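Local structure of putative glycosidase ph117-related (Bacteroides thetaiotaomicron, 5A7V) at residues F198-K203 with M227-E232; E231-A236 with L258-D263. The protein probably hydrolyses or phosphorolyses beta-mannosidic linkages, as a GH130 family member that holds mannose in its active-site pocket. All coordinates share one frame; numbering follows the deposited sequence.

Contact 1. Residues F198-K203 with M227-E232; sequences FNLGCK and MYWGEE. With MAN (alpha-D-mannopyranose), chain D; BMA (beta-D-mannopyranose), chain C; MAN (alpha-D-mannopyranose), chain E.
K203 and G230 mark the closest backbone approach, their CA atoms 5.6 Å apart, where 198-203 passes 227-232 nearly at right angles (92° between the touching parts). The one direct backbone link here is weak: G230 N reaches K203 O at 3.3 Å, and the N-H...O angle is only 123°. The backbone of G230 takes a positive phi. A water that accepts weak bonds from K203 N and E231 N bridges the two backbones.

Two side-chain groups complete the contact. L200 and W229 approach from opposing directions, and CD2 of L200 lies 3.7 Å from CH2 of the indole, obliquely to the ring. C202 CB comes equally close to the adjoining CZ3 of W229, while K203 O lies at the ring's edge. The indole NH is used elsewhere, by A236 O.

Further along, K203 and E231 cross on the way to the sugars. CD of K203 is 3.9 Å from E231 OE1, but the charged ends diverge, NZ and OE1 being 4.8 Å apart. A bend at chi3 (64°) carries NZ to the sugar modelled as both anomers, where it bonds to O6 of BMA at 2.9 Å. E231, extended beyond CG, brings OE2 to 2.8 Å from O1 of the chain E mannose. NZ also donates to a second water lying between K203 and E231.

The loop 198-203 leads into strand 205-212, and C202 bonds by its backbone to P169 of the neighbouring sheet. Separately, Y228 bonds to S206 where strands 225-229 and 205-212 pair, and strand 270-280 supplies E272 beside K203 and E231.

Contact 2. Residues E231-A236 with L258-D263; sequences EEHVFA and LFSPRD. With MAN (alpha-D-mannopyranose), chain E.
The loop before strand 270-280 is tied to the start of strand 235-239 by two backbone hydrogen bonds, from L258 and F259 to V234. The touching parts run almost antiparallel, 165° apart end to end. V234 uses both its polar backbone atoms. Its N donates to F259 O at 3.0 Å, and its O receives L258 N at 2.8 Å.

On the buried side the contact is a CH-pi interaction. V234 CG2 sits over one face of the F259 ring, 3.9 Å from the centroid and 24° off the ring normal, thus displaced toward the rim near CZ. The branching of V234 explains this: CG1 is anti to the backbone N (chi1 176°), which leaves CG2 to meet the ring while CG1 lies beside L258 CB. In the five-bladed beta-propeller expected of GH130 proteins, the F259 ring packs on the sheet, against A311 and F313 of strand 306-314, with Y288 meeting it edge-to-face and F321 beside it. L258 CD2 rests 3.7 Å from A236 CB.

Beyond V234 along the chain, toward E232, the contact is polar. H233 ND1 and S260 OG share a hydrogen bond of 2.8 Å, the hydroxyl lying at the imidazole edge near the ring plane; either atom could be the donor. H233 CB packs over a face of F235. Next along, the ring of P261 abuts the backbone of E232, its CD 3.1 Å from E232 O, while R324 bonds to S260 O.

Overall arrangement
Contacts 1 and 2 share E231 and E232, in the turn between strands 225-229 and 235-239, and their centres are 11 Å apart. The two strands are neighbours in one sheet and join the contacts directly: W229 O lies 2.8 Å from F235 N and W229 NE1 3.1 Å from A236 O, both probable hydrogen bonds. Y228 CD1 also packs 3.8 Å from L258 CD2. Contact 1 reaches the sugars through K203 and E231. Contact 2 begins where that turn leaves the pocket, and the E232 side chain is about 9 Å from the bound BMA. The chain E mannose is also hydrogen-bonded to N78, D146, E272, Y306 and D367.

Contact 1. Residues F198-K203 with M227-E232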
loop_
_atom_site.group_PDB
_atom_site.type_symbol
_atom_site.label_atom_id
_atom_site.label_comp_id
_atom_site.label_asym_id
_atom_site.label_seq_id
_atom_site.Cartn_x
_atom_site.Cartn_y
_atom_site.Cartn_z
ATOM N N PHE A 198 1.032 20.214 9.053
ATOM C CA PHE A 198 2.417 19.745 9.129
ATOM C C PHE A 198 2.579 18.661 10.203
ATOM O O PHE A 198 3.284 17.694 9.983
ATOM C CB PHE A 198 3.396 20.907 9.374
ATOM C CG PHE A 198 4.838 20.488 9.343
ATOM C CD1 PHE A 198 5.461 19.987 10.464
ATOM C CD2 PHE A 198 5.578 20.591 8.168
ATOM C CE1 PHE A 198 6.774 19.578 10.425
ATOM C CE2 PHE A 198 6.887 20.190 8.128
ATOM C CZ PHE A 198 7.488 19.695 9.252
ATOM N N ASN A 199 1.946 18.870 11.364
ATOM C CA ASN A 199 2.039 17.941 12.487
ATOM C C ASN A 199 0.943 16.894 12.521
ATOM O O ASN A 199 0.793 16.205 13.547
ATOM C CB ASN A 199 2.095 18.686 13.828
ATOM C CG ASN A 199 3.291 19.563 13.942
ATOM O OD1 ASN A 199 4.408 19.193 13.507
ATOM N ND2 ASN A 199 3.096 20.728 14.563
ATOM N N LEU A 200 0.193 16.737 11.426
ATOM C CA LEU A 200 -0.841 15.693 11.354
ATOM C C LEU A 200 -0.216 14.318 11.260
ATOM O O LEU A 200 0.671 14.061 10.420
ATOM C CB LEU A 200 -1.715 15.922 10.122
ATOM C CG LEU A 200 -2.797 14.883 9.824
ATOM C CD1 LEU A 200 -3.885 14.970 10.863
ATOM C CD2 LEU A 200 -3.337 15.088 8.430
ATOM N N GLY A 201 -0.656 13.406 12.137
ATOM C CA GLY A 201 -0.277 12.002 11.999
ATOM C C GLY A 201 -1.079 11.411 10.849
ATOM O O GLY A 201 -2.323 11.408 10.832
ATOM N N CYS A 202 -0.377 10.952 9.844
ATOM C CA CYS A 202 -0.982 10.467 8.621
ATOM C C CYS A 202 -0.064 9.504 7.878
ATOM O O CYS A 202 1.148 9.479 8.124
ATOM C CB CYS A 202 -1.430 11.644 7.738
ATOM S SG CYS A 202 -0.142 12.818 7.281
ATOM N N LYS A 203 -0.647 8.779 6.920
ATOM C CA LYS A 203 0.049 7.750 6.147
ATOM C C LYS A 203 -0.861 7.227 5.055
ATOM O O LYS A 203 -2.046 7.577 5.032
ATOM C CB LYS A 203 0.571 6.608 7.046
ATOM C CG LYS A 203 -0.520 5.917 7.894
ATOM C CD LYS A 203 0.021 4.706 8.686
ATOM C CE LYS A 203 1.039 5.108 9.706
ATOM N NZ LYS A 203 1.609 3.954 10.448
ATOM N N MET A 227 -5.081 12.377 -5.054
ATOM C CA MET A 227 -4.646 11.282 -4.199
ATOM C C MET A 227 -5.723 10.994 -3.142
ATOM O O MET A 227 -6.201 11.918 -2.467
ATOM C CB MET A 227 -3.332 11.693 -3.491
ATOM C CG MET A 227 -2.756 10.660 -2.558
ATOM S SD MET A 227 -1.163 11.151 -1.833
ATOM C CE MET A 227 -1.545 12.603 -0.844
ATOM N N TYR A 228 -6.064 9.715 -2.995
ATOM C CA TYR A 228 -6.806 9.226 -1.787
ATOM C C TYR A 228 -5.755 8.924 -0.742
ATOM O O TYR A 228 -4.709 8.366 -1.061
ATOM C CB TYR A 228 -7.616 7.952 -2.125
ATOM C CG TYR A 228 -8.636 8.130 -3.238
ATOM C CD1 TYR A 228 -9.921 8.539 -2.977
ATOM C CD2 TYR A 228 -8.308 7.891 -4.552
ATOM C CE1 TYR A 228 -10.844 8.751 -3.979
ATOM C CE2 TYR A 228 -9.229 8.070 -5.568
ATOM C CZ TYR A 228 -10.509 8.492 -5.281
ATOM O OH TYR A 228 -11.387 8.701 -6.318
ATOM N N TRP A 229 -6.048 9.226 0.526
ATOM C CA TRP A 229 -5.087 8.927 1.551
ATOM C C TRP A 229 -5.770 8.689 2.889
ATOM O O TRP A 229 -6.889 9.152 3.098
ATOM C CB TRP A 229 -4.022 10.071 1.617
ATOM C CG TRP A 229 -4.594 11.362 2.062
ATOM C CD1 TRP A 229 -5.181 12.316 1.267
ATOM C CD2 TRP A 229 -4.635 11.864 3.393
ATOM N NE1 TRP A 229 -5.618 13.368 2.022
ATOM C CE2 TRP A 229 -5.330 13.116 3.345
ATOM C CE3 TRP A 229 -4.258 11.344 4.645
ATOM C CZ2 TRP A 229 -5.559 13.885 4.478
ATOM C CZ3 TRP A 229 -4.516 12.111 5.772
ATOM C CH2 TRP A 229 -5.184 13.363 5.683
ATOM N N GLY A 230 -5.068 8.023 3.791
ATOM C CA GLY A 230 -5.501 7.871 5.168
ATOM C C GLY A 230 -5.552 6.450 5.658
ATOM O O GLY A 230 -5.571 5.515 4.879
ATOM N N GLU A 231 -5.558 6.379 6.976
ATOM C CA GLU A 231 -5.623 5.107 7.728
ATOM C C GLU A 231 -6.996 4.874 8.413
ATOM O O GLU A 231 -7.637 3.815 8.233
ATOM C CB GLU A 231 -4.477 5.081 8.746
ATOM C CG GLU A 231 -4.408 3.867 9.641
ATOM C CD GLU A 231 -3.413 3.971 10.770
ATOM O OE1 GLU A 231 -2.980 5.071 11.174
ATOM O OE2 GLU A 231 -3.038 2.895 11.295
ATOM N N GLU A 232 -7.402 5.828 9.248
ATOM C CA GLU A 232 -8.645 5.691 10.025
ATOM C C GLU A 232 -9.925 6.013 9.234
ATOM O O GLU A 232 -11.020 5.646 9.629
ATOM C CB GLU A 232 -8.600 6.588 11.263
ATOM C CG GLU A 232 -7.488 6.244 12.245
ATOM C CD GLU A 232 -7.297 7.247 13.392
ATOM O OE1 GLU A 232 -8.107 8.156 13.564
ATOM O OE2 GLU A 232 -6.322 7.113 14.125
HETATM C C1 MAN D . 2.223 1.666 13.504
HETATM C C2 MAN D . 2.233 0.735 12.367
HETATM C C3 MAN D . 3.697 0.414 12.164
HETATM C C4 MAN D . 4.597 1.634 12.013
HETATM C C5 MAN D . 4.308 2.672 13.083
HETATM C C6 MAN D . 4.799 4.053 12.706
HETATM O O1 MAN D . 2.487 1.145 14.751
HETATM O O2 MAN D . 1.772 1.322 11.156
HETATM O O3 MAN D . 3.933 -0.406 11.010
HETATM O O4 MAN D . 5.976 1.239 12.129
HETATM O O5 MAN D . 2.921 2.825 13.309
HETATM O O6 MAN D . 4.230 4.536 11.484
HETATM C C1 BMA C . 2.157 1.501 13.483
HETATM C C2 BMA C . 2.493 0.502 12.370
HETATM C C3 BMA C . 3.996 0.376 12.263
HETATM C C4 BMA C . 4.624 1.744 12.085
HETATM C C5 BMA C . 4.069 2.760 13.090
HETATM C C6 BMA C . 4.555 4.173 12.829
HETATM O O1 BMA C . 0.776 1.690 13.749
HETATM O O2 BMA C . 1.999 0.969 11.108
HETATM O O3 BMA C . 4.421 -0.541 11.185
HETATM O O4 BMA C . 6.041 1.587 12.269
HETATM O O5 BMA C . 2.623 2.802 13.110
HETATM O O6 BMA C . 4.215 4.648 11.523
HETATM C C1 MAN E . -0.879 0.164 9.928
HETATM C C2 MAN E . -0.351 0.053 8.481
HETATM C C3 MAN E . 0.926 -0.785 8.278
HETATM C C4 MAN E . 0.875 -2.087 9.099
HETATM C C5 MAN E . -0.412 -2.219 9.934
HETATM C C6 MAN E . -0.381 -3.442 10.879
HETATM O O1 MAN E . -2.377 0.466 9.981
HETATM O O2 MAN E . -0.107 1.403 8.061
HETATM O O3 MAN E . 2.099 -0.098 8.668
HETATM O O4 MAN E . 1.037 -3.141 8.172
HETATM O O5 MAN E . -0.530 -0.992 10.721
HETATM O O6 MAN E . 0.682 -3.284 11.829
HETATM O O HOH W 1 -3.808 8.751 8.034
HETATM O O HOH W 2 -0.581 3.313 12.189
#

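Contact 2. Residues E231-A236 with L258-D263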
loop_
_atom_site.group_PDB
_atom_site.type_symbol
_atom_site.label_atom_id
_atom_site.label_comp_id
_atom_site.label_asym_id
_atom_site.label_seq_id
_atom_site.Cartn_x
_atom_site.Cartn_y
_atom_site.Cartn_z
ATOM N N GLU A 231 -5.558 6.379 6.976
ATOM C CA GLU A 231 -5.623 5.107 7.728
ATOM C C GLU A 231 -6.996 4.874 8.413
ATOM O O GLU A 231 -7.637 3.815 8.233
ATOM C CB GLU A 231 -4.477 5.081 8.746
ATOM C CG GLU A 231 -4.408 3.867 9.641
ATOM C CD GLU A 231 -3.413 3.971 10.770
ATOM O OE1 GLU A 231 -2.980 5.071 11.174
ATOM O OE2 GLU A 231 -3.038 2.895 11.295
ATOM N N GLU A 232 -7.402 5.828 9.248
ATOM C CA GLU A 232 -8.645 5.691 10.025
ATOM C C GLU A 232 -9.925 6.013 9.234
ATOM O O GLU A 232 -11.020 5.646 9.629
ATOM C CB GLU A 232 -8.600 6.588 11.263
ATOM C CG GLU A 232 -7.488 6.244 12.245
ATOM C CD GLU A 232 -7.297 7.247 13.392
ATOM O OE1 GLU A 232 -8.107 8.156 13.564
ATOM O OE2 GLU A 232 -6.322 7.113 14.125
ATOM N N HIS A 233 -9.775 6.799 8.176
ATOM C CA HIS A 233 -10.835 7.177 7.219
ATOM C C HIS A 233 -10.148 7.373 5.872
ATOM O O HIS A 233 -8.898 7.555 5.844
ATOM C CB HIS A 233 -11.523 8.500 7.587
ATOM C CG HIS A 233 -12.024 8.538 8.978
ATOM N ND1 HIS A 233 -13.285 8.108 9.343
ATOM C CD2 HIS A 233 -11.392 8.921 10.111
ATOM C CE1 HIS A 233 -13.396 8.219 10.660
ATOM N NE2 HIS A 233 -12.258 8.698 11.143
ATOM N N VAL A 234 -10.937 7.316 4.806
ATOM C CA VAL A 234 -10.426 7.719 3.483
ATOM C C VAL A 234 -10.684 9.212 3.271
ATOM O O VAL A 234 -11.831 9.664 3.304
ATOM C CB VAL A 234 -11.038 6.882 2.335
ATOM C CG1 VAL A 234 -10.566 7.370 0.985
ATOM C CG2 VAL A 234 -10.722 5.404 2.569
ATOM N N PHE A 235 -9.580 9.933 3.084
ATOM C CA PHE A 235 -9.531 11.361 2.825
ATOM C C PHE A 235 -9.015 11.557 1.373
ATOM O O PHE A 235 -8.684 10.574 0.690
ATOM C CB PHE A 235 -8.569 12.056 3.775
ATOM C CG PHE A 235 -8.895 11.883 5.243
ATOM C CD1 PHE A 235 -9.997 12.505 5.798
ATOM C CD2 PHE A 235 -8.087 11.099 6.073
ATOM C CE1 PHE A 235 -10.265 12.369 7.145
ATOM C CE2 PHE A 235 -8.379 10.950 7.420
ATOM C CZ PHE A 235 -9.470 11.600 7.945
ATOM N N ALA A 236 -8.955 12.821 0.902
ATOM C CA ALA A 236 -8.410 13.093 -0.447
ATOM C C ALA A 236 -7.625 14.382 -0.456
ATOM O O ALA A 236 -7.656 15.171 0.496
ATOM C CB ALA A 236 -9.500 13.085 -1.487
ATOM N N LEU A 258 -14.233 10.978 3.023
ATOM C CA LEU A 258 -14.930 10.456 1.860
ATOM C C LEU A 258 -15.765 9.215 2.182
ATOM O O LEU A 258 -16.871 9.082 1.662
ATOM C CB LEU A 258 -13.926 10.115 0.723
ATOM C CG LEU A 258 -13.407 11.247 -0.147
ATOM C CD1 LEU A 258 -13.047 12.517 0.528
ATOM C CD2 LEU A 258 -12.373 10.749 -1.130
ATOM N N PHE A 259 -15.180 8.325 2.991
ATOM C CA PHE A 259 -15.935 7.246 3.677
ATOM C C PHE A 259 -15.103 6.775 4.843
ATOM O O PHE A 259 -13.937 7.154 5.003
ATOM C CB PHE A 259 -16.361 6.107 2.726
ATOM C CG PHE A 259 -15.271 5.179 2.235
ATOM C CD1 PHE A 259 -14.584 5.410 1.049
ATOM C CD2 PHE A 259 -15.005 3.977 2.928
ATOM C CE1 PHE A 259 -13.647 4.514 0.561
ATOM C CE2 PHE A 259 -14.088 3.081 2.462
ATOM C CZ PHE A 259 -13.365 3.351 1.276
ATOM N N SER A 260 -15.753 5.958 5.684
ATOM C CA SER A 260 -15.205 5.595 6.965
ATOM C C SER A 260 -15.460 4.110 7.266
ATOM O O SER A 260 -16.261 3.453 6.583
ATOM C CB SER A 260 -15.928 6.427 8.038
ATOM O OG SER A 260 -15.608 7.817 7.882
ATOM N N PRO A 261 -14.787 3.600 8.295
ATOM C CA PRO A 261 -15.160 2.261 8.792
ATOM C C PRO A 261 -16.638 2.185 9.148
ATOM O O PRO A 261 -17.269 3.195 9.458
ATOM C CB PRO A 261 -14.272 2.060 10.018
ATOM C CG PRO A 261 -13.122 3.005 9.814
ATOM C CD PRO A 261 -13.705 4.194 9.103
ATOM N N ARG A 262 -17.164 0.972 9.095
ATOM C CA ARG A 262 -18.591 0.730 9.311
ATOM C C ARG A 262 -18.809 -0.473 10.212
ATOM O O ARG A 262 -18.028 -1.430 10.218
ATOM C CB ARG A 262 -19.322 0.523 7.995
ATOM C CG ARG A 262 -18.744 -0.591 7.197
ATOM C CD ARG A 262 -19.353 -0.816 5.830
ATOM N NE ARG A 262 -18.478 -1.693 5.101
ATOM C CZ ARG A 262 -18.762 -2.373 4.017
ATOM N NH1 ARG A 262 -19.952 -2.258 3.436
ATOM N NH2 ARG A 262 -17.842 -3.206 3.547
ATOM N N ASP A 263 -19.903 -0.460 10.956
ATOM C CA ASP A 263 -20.234 -1.576 11.840
ATOM C C ASP A 263 -20.613 -2.804 10.999
ATOM O O ASP A 263 -21.279 -2.712 9.948
ATOM C CB ASP A 263 -21.404 -1.228 12.720
ATOM C CG ASP A 263 -21.109 -0.234 13.823
ATOM O OD1 ASP A 263 -19.928 0.182 13.999
ATOM O OD2 ASP A 263 -22.095 0.113 14.579
HETATM C C1 MAN E . -0.879 0.164 9.928
HETATM C C2 MAN E . -0.351 0.053 8.481
HETATM C C3 MAN E . 0.926 -0.785 8.278
HETATM C C4 MAN E . 0.875 -2.087 9.099
HETATM C C5 MAN E . -0.412 -2.219 9.934
HETATM C C6 MAN E . -0.381 -3.442 10.879
HETATM O O1 MAN E . -2.377 0.466 9.981
HETATM O O2 MAN E . -0.107 1.403 8.061
HETATM O O3 MAN E . 2.099 -0.098 8.668
HETATM O O4 MAN E . 1.037 -3.141 8.172
HETATM O O5 MAN E . -0.530 -0.992 10.721
HETATM O O6 MAN E . 0.682 -3.284 11.829
#